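Phosphopantothenoylcysteine decarboxylase (Cryptococcus neoformans, PDB 6EOA) binds flavin mononucleotide between the subunits of a trimer and, as its family suggests, probably decarboxylates phosphopantothenoylcysteine on the route to coenzyme A. Local coordinates at residues A[38-43]-A[141-146]; A[134-139]-A[158-163]; A[85-90]-A[95-100]; A[55-58]-A[64-67]. All coordinates share one frame; numbering follows the deposited sequence.

Interaction 1. Residues A[38-43]-A[141-146]; sequences VLITSG and ADLLAK. With FMN (flavin mononucleotide), chain B.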
loop_
_atom_site.group_PDB
_atom_site.type_symbol
_atom_site.label_atom_id
_atom_site.label_comp_id
_atom_site.label_asym_id
_atom_site.label_seq_id
_atom_site.Cartn_x
_atom_site.Cartn_y
_atom_site.Cartn_z
ATOM N N VAL A 38 2.526 -12.989 20.449
ATOM C CA VAL A 38 1.635 -12.188 19.628
ATOM C C VAL A 38 1.339 -12.941 18.338
ATOM O O VAL A 38 2.249 -13.273 17.577
ATOM C CB VAL A 38 2.230 -10.804 19.301
ATOM C CG1 VAL A 38 1.444 -10.139 18.179
ATOM C CG2 VAL A 38 2.241 -9.928 20.539
ATOM N N LEU A 39 0.066 -13.229 18.104
ATOM C CA LEU A 39 -0.342 -13.876 16.865
ATOM C C LEU A 39 -0.814 -12.837 15.850
ATOM O O LEU A 39 -1.758 -12.093 16.109
ATOM C CB LEU A 39 -1.448 -14.897 17.127
ATOM C CG LEU A 39 -2.068 -15.542 15.882
ATOM C CD1 LEU A 39 -1.090 -16.506 15.203
ATOM C CD2 LEU A 39 -3.375 -16.242 16.230
ATOM N N ILE A 40 -0.143 -12.772 14.705
ATOM C CA ILE A 40 -0.591 -11.906 13.624
ATOM C C ILE A 40 -1.324 -12.741 12.588
ATOM O O ILE A 40 -0.769 -13.698 12.045
ATOM C CB ILE A 40 0.571 -11.152 12.948
ATOM C CG1 ILE A 40 1.306 -10.273 13.958
ATOM C CG2 ILE A 40 0.045 -10.278 11.816
ATOM C CD1 ILE A 40 2.469 -9.501 13.353
ATOM N N THR A 41 -2.581 -12.390 12.336
ATOM C CA THR A 41 -3.391 -13.085 11.340
ATOM C C THR A 41 -3.634 -12.158 10.159
ATOM O O THR A 41 -3.958 -10.985 10.343
ATOM C CB THR A 41 -4.741 -13.557 11.919
ATOM O OG1 THR A 41 -5.594 -12.429 12.151
ATOM C CG2 THR A 41 -4.527 -14.304 13.231
ATOM N N SER A 42 -3.461 -12.679 8.948
ATOM C CA SER A 42 -3.631 -11.868 7.747
ATOM C C SER A 42 -4.719 -12.445 6.844
ATOM O O SER A 42 -5.357 -13.441 7.184
ATOM C CB SER A 42 -2.310 -11.749 6.986
ATOM O OG SER A 42 -1.860 -13.014 6.533
ATOM N N GLY A 43 -4.922 -11.811 5.693
ATOM C CA GLY A 43 -6.049 -12.126 4.832
ATOM C C GLY A 43 -5.950 -13.394 4.008
ATOM O O GLY A 43 -6.141 -13.369 2.791
ATOM N N ALA A 141 0.262 -13.513 0.811
ATOM C CA ALA A 141 1.279 -13.042 -0.123
ATOM C C ALA A 141 1.456 -11.534 0.008
ATOM O O ALA A 141 2.569 -11.020 -0.089
ATOM C CB ALA A 141 0.907 -13.412 -1.552
ATOM N N ASP A 142 0.351 -10.831 0.236
ATOM C CA ASP A 142 0.376 -9.379 0.393
ATOM C C ASP A 142 1.197 -8.964 1.609
ATOM O O ASP A 142 2.044 -8.073 1.522
ATOM C CB ASP A 142 -1.044 -8.823 0.517
ATOM C CG ASP A 142 -1.085 -7.297 0.492
ATOM O OD1 ASP A 142 -0.538 -6.693 -0.458
ATOM O OD2 ASP A 142 -1.664 -6.701 1.427
ATOM N N LEU A 143 0.944 -9.609 2.742
ATOM C CA LEU A 143 1.650 -9.256 3.964
ATOM C C LEU A 143 3.131 -9.594 3.825
ATOM O O LEU A 143 3.992 -8.838 4.274
ATOM C CB LEU A 143 1.041 -9.971 5.169
ATOM C CG LEU A 143 1.719 -9.709 6.517
ATOM C CD1 LEU A 143 1.802 -8.213 6.797
ATOM C CD2 LEU A 143 0.962 -10.419 7.625
ATOM N N LEU A 144 3.418 -10.724 3.180
ATOM C CA LEU A 144 4.791 -11.121 2.898
ATOM C C LEU A 144 5.492 -10.063 2.052
ATOM O O LEU A 144 6.623 -9.673 2.338
ATOM C CB LEU A 144 4.825 -12.478 2.190
ATOM C CG LEU A 144 6.206 -12.902 1.686
ATOM C CD1 LEU A 144 7.189 -13.031 2.846
ATOM C CD2 LEU A 144 6.131 -14.203 0.893
ATOM N N ALA A 145 4.810 -9.607 1.008
ATOM C CA ALA A 145 5.336 -8.561 0.136
ATOM C C ALA A 145 5.529 -7.247 0.894
ATOM O O ALA A 145 6.537 -6.564 0.714
ATOM C CB ALA A 145 4.411 -8.356 -1.060
ATOM N N LYS A 146 4.566 -6.895 1.742
ATOM C CA LYS A 146 4.666 -5.665 2.529
ATOM C C LYS A 146 5.830 -5.721 3.514
ATOM O O LYS A 146 6.559 -4.740 3.679
ATOM C CB LYS A 146 3.369 -5.393 3.288
ATOM C CG LYS A 146 2.203 -4.947 2.416
ATOM C CD LYS A 146 1.256 -4.089 3.228
ATOM C CE LYS A 146 -0.200 -4.434 2.971
ATOM N NZ LYS A 146 -0.709 -3.909 1.673
HETATM N N1 FMN B . -4.331 -14.244 -0.180
HETATM C C2 FMN B . -3.378 -15.158 0.226
HETATM O O2 FMN B . -2.184 -14.858 0.173
HETATM N N3 FMN B . -3.768 -16.406 0.682
HETATM C C4 FMN B . -5.107 -16.745 0.736
HETATM O O4 FMN B . -5.442 -17.856 1.146
HETATM C C4A FMN B . -6.071 -15.823 0.329
HETATM N N5 FMN B . -7.415 -16.145 0.377
HETATM C C5A FMN B . -8.363 -15.222 -0.025
HETATM C C6 FMN B . -9.718 -15.541 0.028
HETATM C C7 FMN B . -10.674 -14.613 -0.375
HETATM C C7M FMN B . -12.134 -14.962 -0.321
HETATM C C8 FMN B . -10.269 -13.361 -0.831
HETATM C C8M FMN B . -11.280 -12.344 -1.274
HETATM C C9 FMN B . -8.918 -13.043 -0.882
HETATM C C9A FMN B . -7.963 -13.969 -0.481
HETATM N N10 FMN B . -6.618 -13.647 -0.529
HETATM C C10 FMN B . -5.672 -14.569 -0.129
HETATM C "C1'" FMN B . -6.182 -12.300 -1.023
HETATM C "C2'" FMN B . -5.953 -11.362 0.158
HETATM O "O2'" FMN B . -7.008 -11.463 1.096
HETATM C "C3'" FMN B . -5.829 -9.925 -0.326
HETATM O "O3'" FMN B . -4.631 -9.818 -1.061
HETATM C "C4'" FMN B . -5.814 -8.960 0.854
HETATM O "O4'" FMN B . -6.005 -7.635 0.406
HETATM C "C5'" FMN B . -4.491 -9.068 1.600
HETATM O "O5'" FMN B . -4.577 -8.359 2.814
HETATM P P FMN B . -3.550 -8.689 4.016
HETATM O O1P FMN B . -2.200 -8.100 3.674
HETATM O O2P FMN B . -3.399 -10.179 4.231
HETATM O O3P FMN B . -4.088 -8.059 5.273
#
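Leu143 meets segment 38-43, the end of strand 35-41 and the loop after it, through one branch of its side chain. Its CD2 methyl comes against the CB of Ser42 at 3.6 Å and lies 4.3 Å from CG2 of Ile40, two residues back, on the same face of the strand. The reach follows from a first torsion that sets CG anti to the backbone N of Leu143 (chi1 179°), which sends the isobutyl group off the helix toward the strand. Leu143 also touches Ile136 and Thr157, so this small apolar contact is one piece of a larger core.

The polar chemistry runs through the cofactor. In this Rossmann-like flavoprotein fold, the first strand of the parallel sheet runs out into a loop at the FMN phosphate, and helix 141-149 starts beside the flavin, with Asp142 near the phosphate. Gly43 N donates to the phosphate oxygen O2P of FMN at 2.7 Å with an angle of 153°, while the carbonyl O of Gly43 accepts from the ribityl O2' of FMN at 2.7 Å. At the helix start, Ala141 N gives a nearly straight bond (166°) to the flavin O2 of FMN at 2.9 Å. Ser42 OG turns from the phosphate to Pro138 O and Ser140 N, linking the loop to the end of neighbouring strand 133-139.

An acid and a lysine lie near the phosphate. Asp142 OD2 is 2.7 Å from FMN O1P, and Lys146 NZ, one turn on, makes a salt bridge to Asp142 OD2 at 3.0 Å; Lys146 also pairs with Asp153 of the second subunit, whose Cys152 N donates to Asp142 OD1.

Interaction 2. Residues A[134-139]-A[158-163]; sequences VVIAPC and SLLRAL. With FMN (flavin mononucleotide), chain C.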
loop_
_atom_site.group_PDB
_atom_site.type_symbol
_atom_site.label_atom_id
_atom_site.label_comp_id
_atom_site.label_asym_id
_atom_site.label_seq_id
_atom_site.Cartn_x
_atom_site.Cartn_y
_atom_site.Cartn_z
ATOM N N VAL A 134 6.706 -13.490 18.013
ATOM C CA VAL A 134 5.692 -13.047 17.065
ATOM C C VAL A 134 5.466 -14.131 16.022
ATOM O O VAL A 134 6.406 -14.570 15.360
ATOM C CB VAL A 134 6.085 -11.729 16.372
ATOM C CG1 VAL A 134 5.048 -11.353 15.325
ATOM C CG2 VAL A 134 6.233 -10.615 17.397
ATOM N N VAL A 135 4.219 -14.569 15.889
ATOM C CA VAL A 135 3.870 -15.604 14.920
ATOM C C VAL A 135 2.878 -15.069 13.891
ATOM O O VAL A 135 1.780 -14.634 14.236
ATOM C CB VAL A 135 3.276 -16.848 15.611
ATOM C CG1 VAL A 135 3.075 -17.973 14.606
ATOM C CG2 VAL A 135 4.186 -17.312 16.748
ATOM N N ILE A 136 3.274 -15.099 12.624
ATOM C CA ILE A 136 2.397 -14.669 11.547
ATOM C C ILE A 136 1.730 -15.883 10.913
ATOM O O ILE A 136 2.321 -16.563 10.077
ATOM C CB ILE A 136 3.161 -13.882 10.479
ATOM C CG1 ILE A 136 4.070 -12.842 11.133
ATOM C CG2 ILE A 136 2.186 -13.216 9.531
ATOM C CD1 ILE A 136 4.941 -12.099 10.146
ATOM N N ALA A 137 0.496 -16.151 11.325
ATOM C CA ALA A 137 -0.219 -17.343 10.884
ATOM C C ALA A 137 -1.712 -17.061 10.755
ATOM O O ALA A 137 -2.413 -16.934 11.758
ATOM C CB ALA A 137 0.024 -18.494 11.850
ATOM N N PRO A 138 -2.208 -16.977 9.515
ATOM C CA PRO A 138 -1.440 -17.168 8.284
ATOM C C PRO A 138 -0.760 -15.886 7.806
ATOM O O PRO A 138 -1.164 -14.790 8.191
ATOM C CB PRO A 138 -2.507 -17.605 7.289
ATOM C CG PRO A 138 -3.723 -16.856 7.733
ATOM C CD PRO A 138 -3.640 -16.758 9.236
ATOM N N CYS A 139 0.262 -16.031 6.970
ATOM C CA CYS A 139 0.852 -14.889 6.287
ATOM C C CYS A 139 0.465 -14.915 4.817
ATOM O O CYS A 139 0.875 -15.810 4.077
ATOM C CB CYS A 139 2.375 -14.888 6.425
ATOM S SG CYS A 139 3.172 -13.453 5.653
ATOM N N SER A 158 3.493 -2.237 11.399
ATOM C CA SER A 158 4.183 -1.316 12.296
ATOM C C SER A 158 4.827 -2.086 13.445
ATOM O O SER A 158 5.945 -1.778 13.865
ATOM C CB SER A 158 3.224 -0.252 12.840
ATOM O OG SER A 158 2.979 0.752 11.872
ATOM N N LEU A 159 4.116 -3.092 13.946
ATOM C CA LEU A 159 4.634 -3.940 15.016
ATOM C C LEU A 159 5.894 -4.682 14.577
ATOM O O LEU A 159 6.909 -4.663 15.275
ATOM C CB LEU A 159 3.571 -4.942 15.473
ATOM C CG LEU A 159 4.059 -6.062 16.396
ATOM C CD1 LEU A 159 4.742 -5.494 17.635
ATOM C CD2 LEU A 159 2.911 -6.982 16.788
ATOM N N LEU A 160 5.821 -5.332 13.419
ATOM C CA LEU A 160 6.960 -6.077 12.888
ATOM C C LEU A 160 8.154 -5.167 12.611
ATOM O O LEU A 160 9.294 -5.524 12.901
ATOM C CB LEU A 160 6.557 -6.822 11.613
ATOM C CG LEU A 160 5.694 -8.067 11.834
ATOM C CD1 LEU A 160 4.942 -8.439 10.567
ATOM C CD2 LEU A 160 6.550 -9.226 12.307
ATOM N N ARG A 161 7.881 -3.986 12.062
ATOM C CA ARG A 161 8.933 -3.027 11.734
ATOM C C ARG A 161 9.606 -2.486 12.992
ATOM O O ARG A 161 10.785 -2.142 12.971
ATOM C CB ARG A 161 8.361 -1.871 10.912
ATOM C CG ARG A 161 9.408 -0.951 10.297
ATOM C CD ARG A 161 10.163 -1.641 9.163
ATOM N NE ARG A 161 10.342 -0.760 8.009
ATOM C CZ ARG A 161 11.259 0.198 7.938
ATOM N NH1 ARG A 161 12.081 0.401 8.958
ATOM N NH2 ARG A 161 11.353 0.954 6.852
ATOM N N ALA A 162 8.854 -2.422 14.086
ATOM C CA ALA A 162 9.349 -1.825 15.323
ATOM C C ALA A 162 10.055 -2.826 16.231
ATOM O O ALA A 162 10.671 -2.431 17.218
ATOM C CB ALA A 162 8.207 -1.165 16.080
ATOM N N LEU A 163 9.970 -4.112 15.902
ATOM C CA LEU A 163 10.561 -5.153 16.744
ATOM C C LEU A 163 12.057 -4.966 16.975
ATOM O O LEU A 163 12.756 -4.374 16.155
ATOM C CB LEU A 163 10.328 -6.536 16.135
ATOM C CG LEU A 163 8.937 -7.143 16.261
ATOM C CD1 LEU A 163 8.952 -8.544 15.697
ATOM C CD2 LEU A 163 8.480 -7.153 17.709
HETATM N N1 FMN C . 5.940 5.816 12.352
HETATM C C2 FMN C . 7.184 6.397 12.195
HETATM O O2 FMN C . 7.895 6.065 11.245
HETATM N N3 FMN C . 7.626 7.339 13.108
HETATM C C4 FMN C . 6.831 7.707 14.176
HETATM O O4 FMN C . 7.234 8.549 14.979
HETATM C C4A FMN C . 5.574 7.124 14.336
HETATM N N5 FMN C . 4.765 7.482 15.399
HETATM C C5A FMN C . 3.518 6.902 15.545
HETATM C C6 FMN C . 2.697 7.262 16.612
HETATM C C7 FMN C . 1.443 6.680 16.760
HETATM C C7M FMN C . 0.563 7.069 17.914
HETATM C C8 FMN C . 1.008 5.734 15.836
HETATM C C8M FMN C . -0.340 5.089 15.976
HETATM C C9 FMN C . 1.825 5.374 14.772
HETATM C C9A FMN C . 3.079 5.955 14.624
HETATM N N10 FMN C . 3.890 5.598 13.560
HETATM C C10 FMN C . 5.134 6.176 13.415
HETATM C "C1'" FMN C . 3.423 4.577 12.566
HETATM C "C2'" FMN C . 2.817 5.272 11.351
HETATM O "O2'" FMN C . 1.950 6.318 11.747
HETATM C "C3'" FMN C . 2.057 4.270 10.495
HETATM O "O3'" FMN C . 2.996 3.386 9.925
HETATM C "C4'" FMN C . 1.273 4.984 9.399
HETATM O "O4'" FMN C . 0.343 4.103 8.808
HETATM C "C5'" FMN C . 2.226 5.519 8.340
HETATM O "O5'" FMN C . 1.525 6.376 7.468
HETATM P P FMN C . 2.331 7.454 6.575
HETATM O O1P FMN C . 3.017 6.727 5.441
HETATM O O2P FMN C . 3.372 8.190 7.390
HETATM O O3P FMN C . 1.336 8.444 6.032
#
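Leu160 carries its CG beside its own backbone N and anti to the carbonyl carbon (chi1 -75°), a torsion that brings both methyls of the side chain to strand 133-139. Ile136 has its CG1 branch turned the same way relative to its backbone (chi1 -46°), extending CD1 to meet them. The pair illustrates how an alpha/beta sandwich of the Rossmann type is filled: a helix lies on a parallel sheet, and alternate residues of a central strand supply the floor.

The two side chains reach each other tip to tip, with Ile136 CD1 3.7 Å from Leu160 CD1 and 3.9 Å from Leu160 CD2. Val134, two residues earlier and so on the same face of the strand, crosses Leu160 at a slant; its CG1 touches Leu160 CD2 at 4.0 Å. Leu160 therefore sits over both strand residues, one methyl shared between them. Ile40 of the adjacent strand and Ile147 of helix 141-149 extend the same apolar layer.

The other side of helix 155-162 faces the subunit interface. There Ser158 OG bonds to Cys152 O and lies 3.3 Å from O3' of an FMN held largely by the third subunit, and Arg161 NH1 hydrogen-bonds to Thr185 OG1 of that subunit. Just past the helix, Leu163 leans back to the sheet, its CD1 meeting the remaining methyl of Val134, CG2, end on at 3.8 Å.

Interaction 3. Residues A[85-90]-A[95-100]; sequences SVRSAL and GQTGEH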
loop_
_atom_site.group_PDB
_atom_site.type_symbol
_atom_site.label_atom_id
_atom_site.label_comp_id
_atom_site.label_asym_id
_atom_site.label_seq_id
_atom_site.Cartn_x
_atom_site.Cartn_y
_atom_site.Cartn_z
ATOM N N SER A 85 -14.093 -20.322 20.874
ATOM C CA SER A 85 -12.990 -21.263 20.766
ATOM C C SER A 85 -12.242 -21.413 22.092
ATOM O O SER A 85 -11.743 -22.494 22.414
ATOM C CB SER A 85 -12.035 -20.821 19.658
ATOM O OG SER A 85 -11.069 -21.815 19.381
ATOM N N VAL A 86 -12.174 -20.329 22.860
ATOM C CA VAL A 86 -11.554 -20.373 24.179
ATOM C C VAL A 86 -12.398 -21.214 25.139
ATOM O O VAL A 86 -11.876 -22.079 25.849
ATOM C CB VAL A 86 -11.354 -18.956 24.758
ATOM C CG1 VAL A 86 -10.967 -19.026 26.223
ATOM C CG2 VAL A 86 -10.301 -18.198 23.956
ATOM N N ARG A 87 -13.706 -20.967 25.150
ATOM C CA ARG A 87 -14.620 -21.740 25.989
ATOM C C ARG A 87 -14.574 -23.220 25.643
ATOM O O ARG A 87 -14.608 -24.077 26.526
ATOM C CB ARG A 87 -16.054 -21.231 25.846
ATOM C CG ARG A 87 -16.256 -19.793 26.267
ATOM C CD ARG A 87 -17.719 -19.416 26.155
ATOM N NE ARG A 87 -17.895 -17.971 26.204
ATOM C CZ ARG A 87 -18.113 -17.215 25.135
ATOM N NH1 ARG A 87 -18.191 -17.769 23.932
ATOM N NH2 ARG A 87 -18.257 -15.906 25.270
ATOM N N SER A 88 -14.504 -23.509 24.350
ATOM C CA SER A 88 -14.435 -24.881 23.869
ATOM C C SER A 88 -13.190 -25.587 24.395
ATOM O O SER A 88 -13.253 -26.735 24.834
ATOM C CB SER A 88 -14.454 -24.907 22.341
ATOM O OG SER A 88 -14.334 -26.228 21.853
ATOM N N ALA A 89 -12.060 -24.888 24.357
ATOM C CA ALA A 89 -10.791 -25.450 24.804
ATOM C C ALA A 89 -10.716 -25.548 26.327
ATOM O O ALA A 89 -10.049 -26.433 26.863
ATOM C CB ALA A 89 -9.633 -24.621 24.274
ATOM N N LEU A 90 -11.403 -24.645 27.020
ATOM C CA LEU A 90 -11.361 -24.618 28.481
ATOM C C LEU A 90 -12.552 -25.329 29.118
ATOM O O LEU A 90 -12.774 -25.215 30.325
ATOM C CB LEU A 90 -11.297 -23.175 28.986
ATOM C CG LEU A 90 -10.042 -22.382 28.618
ATOM C CD1 LEU A 90 -10.101 -20.989 29.221
ATOM C CD2 LEU A 90 -8.794 -23.119 29.075
ATOM N N GLY A 95 -21.900 -18.732 26.785
ATOM C CA GLY A 95 -22.275 -17.525 27.490
ATOM C C GLY A 95 -21.552 -16.418 26.758
ATOM O O GLY A 95 -21.050 -16.646 25.660
ATOM N N GLN A 96 -21.478 -15.227 27.334
ATOM C CA GLN A 96 -20.781 -14.163 26.630
ATOM C C GLN A 96 -19.969 -13.232 27.512
ATOM O O GLN A 96 -20.311 -12.947 28.661
ATOM C CB GLN A 96 -21.778 -13.357 25.790
ATOM C CG GLN A 96 -21.630 -13.632 24.295
ATOM C CD GLN A 96 -22.949 -13.906 23.599
ATOM O OE1 GLN A 96 -24.016 -13.519 24.081
ATOM N NE2 GLN A 96 -22.881 -14.593 22.461
ATOM N N THR A 97 -18.873 -12.777 26.917
ATOM C CA THR A 97 -17.933 -11.834 27.497
ATOM C C THR A 97 -17.344 -11.102 26.279
ATOM O O THR A 97 -17.226 -11.699 25.208
ATOM C CB THR A 97 -16.855 -12.558 28.357
ATOM O OG1 THR A 97 -16.121 -11.613 29.146
ATOM C CG2 THR A 97 -15.898 -13.368 27.489
ATOM N N GLY A 98 -17.002 -9.822 26.394
ATOM C CA GLY A 98 -16.971 -9.091 27.641
ATOM C C GLY A 98 -15.489 -8.773 27.632
ATOM O O GLY A 98 -15.026 -7.934 26.855
ATOM N N GLU A 99 -14.738 -9.479 28.472
ATOM C CA GLU A 99 -13.316 -9.208 28.635
ATOM C C GLU A 99 -12.488 -10.160 27.774
ATOM O O GLU A 99 -11.280 -9.980 27.631
ATOM C CB GLU A 99 -12.905 -9.315 30.105
ATOM C CG GLU A 99 -13.697 -8.393 31.026
ATOM C CD GLU A 99 -13.765 -6.961 30.515
ATOM O OE1 GLU A 99 -14.865 -6.370 30.549
ATOM O OE2 GLU A 99 -12.723 -6.420 30.089
ATOM N N HIS A 100 -13.154 -11.167 27.209
ATOM C CA HIS A 100 -12.558 -12.098 26.244
ATOM C C HIS A 100 -11.404 -12.931 26.824
ATOM O O HIS A 100 -10.503 -13.345 26.092
ATOM C CB HIS A 100 -12.078 -11.340 24.998
ATOM C CG HIS A 100 -13.088 -10.380 24.445
ATOM N ND1 HIS A 100 -14.405 -10.724 24.227
ATOM C CD2 HIS A 100 -12.970 -9.087 24.058
ATOM C CE1 HIS A 100 -15.055 -9.684 23.736
ATOM N NE2 HIS A 100 -14.207 -8.679 23.622
#
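The loop that follows helix 79-89 and leads toward strand 105-106 folds back beside the last turns of that helix, and Arg87 reaches across to it. The side chain leaves the helix with CG beside the backbone N (chi1 -61°) and then runs extended from CG to NE, which carries the guanidinium group out to the backbone of residues 95-97.

The carbonyl of Gly95 lies over one face of that flat group. Its O is 2.9 Å from Arg87 NH2 and 3.0 Å from Arg87 CZ, yet the angle is too poor for a hydrogen bond, because the N-H bonds lie in the guanidinium plane and the oxygen sits above it. At the edge of the group, near its plane, Thr97 N stands 3.6 Å from Arg87 NH2, and the CA of Gln96 approaches the same nitrogen obliquely at 3.4 Å. The contact with the Thr97 side chain is looser and goes to its CG2 methyl.

Within the loop, Thr97 OG1 accepts from Glu99 N at 2.6 Å with an angle of 152°, an ST turn that spans the cis peptide before Gly98. The His100 ring lies with one face under the Gly98 carbonyl, and its ND1 bonds to Asp83 on the helix.

Arg87 also has a long, weak ion pair with Glu80. The carbonyl over the guanidinium face is thus probably an electrostatic contact of a cation with a dipole, which by its geometry is not a hydrogen bond.

Interaction 4. Residues A[55-58]-A[64-67]; sequences GALV and DVQV
Val65 fills the tight part of this contact, set between Leu57 and Val58 of helix 50-59. Its CG2 methyl lies 3.8 Å from Leu57 CD1, and its CB is 4.0 Å from both CD1 and CB of Leu57, so both the base and the tip of the leucine touch the valine. The two side chains cross at about a right angle. Leu57 has CG beside its backbone N and anti to the carbonyl carbon (chi1 -67°), which takes CD1 over to the valine. On Val65 the CG1 methyl stands between the backbone N and the carbonyl carbon (chi1 57°), a choice that divides the branches: CG2 goes to Leu57 CD1, while CG1 faces Val58 and also lies near Leu57 CB.

These elements belong to the beta-alpha-beta crossover of strand 35-41, helix 50-59 and strand 63-69. Val54, a turn earlier on the same helix, continues the cover over Val65, while Ile229 of helix 222-237 reaches Leu57.

Toward the partly exposed side the packing thins. Val58 touches Val65 through a single pair of methyls, CG2 to CG1 at 4.0 Å, again roughly perpendicular, and it also touches Leu90, Val103 and Val86. Asp64 points its CB away from the helix; it and Gln66, which flank Val65 along the strand, lie against Trp130 of helix 123-130, and Gln66 OE1 accepts from Trp106 NE1.

No hydrogen bond joins the two segments, so helix and strand are held to each other here by the fit of branched aliphatic groups, with no polar side chain taking part in the contact itself.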
loop_
_atom_site.group_PDB
_atom_site.type_symbol
_atom_site.label_atom_id
_atom_site.label_comp_id
_atom_site.label_asym_id
_atom_site.label_seq_id
_atom_site.Cartn_x
_atom_site.Cartn_y
_atom_site.Cartn_z
ATOM N N GLY A 55 -7.270 -20.573 21.131
ATOM C CA GLY A 55 -7.852 -21.452 22.126
ATOM C C GLY A 55 -6.819 -22.392 22.710
ATOM O O GLY A 55 -6.819 -22.653 23.913
ATOM N N ALA A 56 -5.926 -22.890 21.859
ATOM C CA ALA A 56 -4.879 -23.814 22.294
ATOM C C ALA A 56 -3.806 -23.112 23.122
ATOM O O ALA A 56 -3.266 -23.686 24.066
ATOM C CB ALA A 56 -4.244 -24.500 21.093
ATOM N N LEU A 57 -3.489 -21.873 22.756
ATOM C CA LEU A 57 -2.481 -21.107 23.476
ATOM C C LEU A 57 -2.995 -20.654 24.839
ATOM O O LEU A 57 -2.245 -20.645 25.812
ATOM C CB LEU A 57 -2.026 -19.902 22.647
ATOM C CG LEU A 57 -1.251 -20.246 21.371
ATOM C CD1 LEU A 57 -0.737 -18.987 20.689
ATOM C CD2 LEU A 57 -0.102 -21.194 21.682
ATOM N N VAL A 58 -4.272 -20.280 24.909
ATOM C CA VAL A 58 -4.890 -19.909 26.182
ATOM C C VAL A 58 -4.832 -21.070 27.172
ATOM O O VAL A 58 -4.390 -20.909 28.313
ATOM C CB VAL A 58 -6.365 -19.478 26.007
ATOM C CG1 VAL A 58 -7.057 -19.381 27.367
ATOM C CG2 VAL A 58 -6.459 -18.153 25.257
ATOM N N ASP A 64 0.674 -16.861 27.361
ATOM C CA ASP A 64 -0.377 -15.889 27.076
ATOM C C ASP A 64 -0.318 -15.487 25.610
ATOM O O ASP A 64 0.744 -15.529 24.988
ATOM C CB ASP A 64 -0.251 -14.651 27.965
ATOM C CG ASP A 64 -0.606 -14.935 29.412
ATOM O OD1 ASP A 64 -1.395 -15.874 29.670
ATOM O OD2 ASP A 64 -0.094 -14.215 30.295
ATOM N N VAL A 65 -1.461 -15.098 25.057
ATOM C CA VAL A 65 -1.516 -14.734 23.651
ATOM C C VAL A 65 -2.274 -13.431 23.427
ATOM O O VAL A 65 -3.316 -13.185 24.036
ATOM C CB VAL A 65 -2.159 -15.865 22.805
ATOM C CG1 VAL A 65 -3.555 -16.203 23.313
ATOM C CG2 VAL A 65 -2.187 -15.488 21.333
ATOM N N GLN A 66 -1.715 -12.583 22.571
ATOM C CA GLN A 66 -2.429 -11.425 22.067
ATOM C C GLN A 66 -2.514 -11.542 20.550
ATOM O O GLN A 66 -1.626 -12.109 19.912
ATOM C CB GLN A 66 -1.742 -10.126 22.487
ATOM C CG GLN A 66 -1.935 -9.789 23.961
ATOM C CD GLN A 66 -3.399 -9.754 24.359
ATOM O OE1 GLN A 66 -4.207 -9.052 23.746
ATOM N NE2 GLN A 66 -3.751 -10.516 25.390
ATOM N N VAL A 67 -3.588 -11.019 19.974
ATOM C CA VAL A 67 -3.850 -11.207 18.555
ATOM C C VAL A 67 -3.874 -9.886 17.793
ATOM O O VAL A 67 -4.535 -8.934 18.207
ATOM C CB VAL A 67 -5.188 -11.931 18.335
ATOM C CG1 VAL A 67 -5.481 -12.093 16.844
ATOM C CG2 VAL A 67 -5.177 -13.279 19.039
#

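Interactions 1, 2 and 4 are buried and meet on one parallel sheet, where strand 35-41 lies between strands 63-69 and 133-139; interaction 3 sits at the periphery, about 19 Å from the centre of the chain. Interactions 1 and 2 are joined by Ile40 N and Val135 O, 2.7 Å apart and probably hydrogen-bonded, and interaction 1 meets interaction 4 where Leu39 N faces Gln66 O. Interactions 2 and 4 are purely aliphatic helix-on-sheet contacts, whereas interaction 1 adds cofactor-binding polar groups at the strand end. Interaction 3 relies on a charged side chain against loop backbone, and the end of helix 79-89 packs on interaction 4, Val86 and the following Leu90 against Val58.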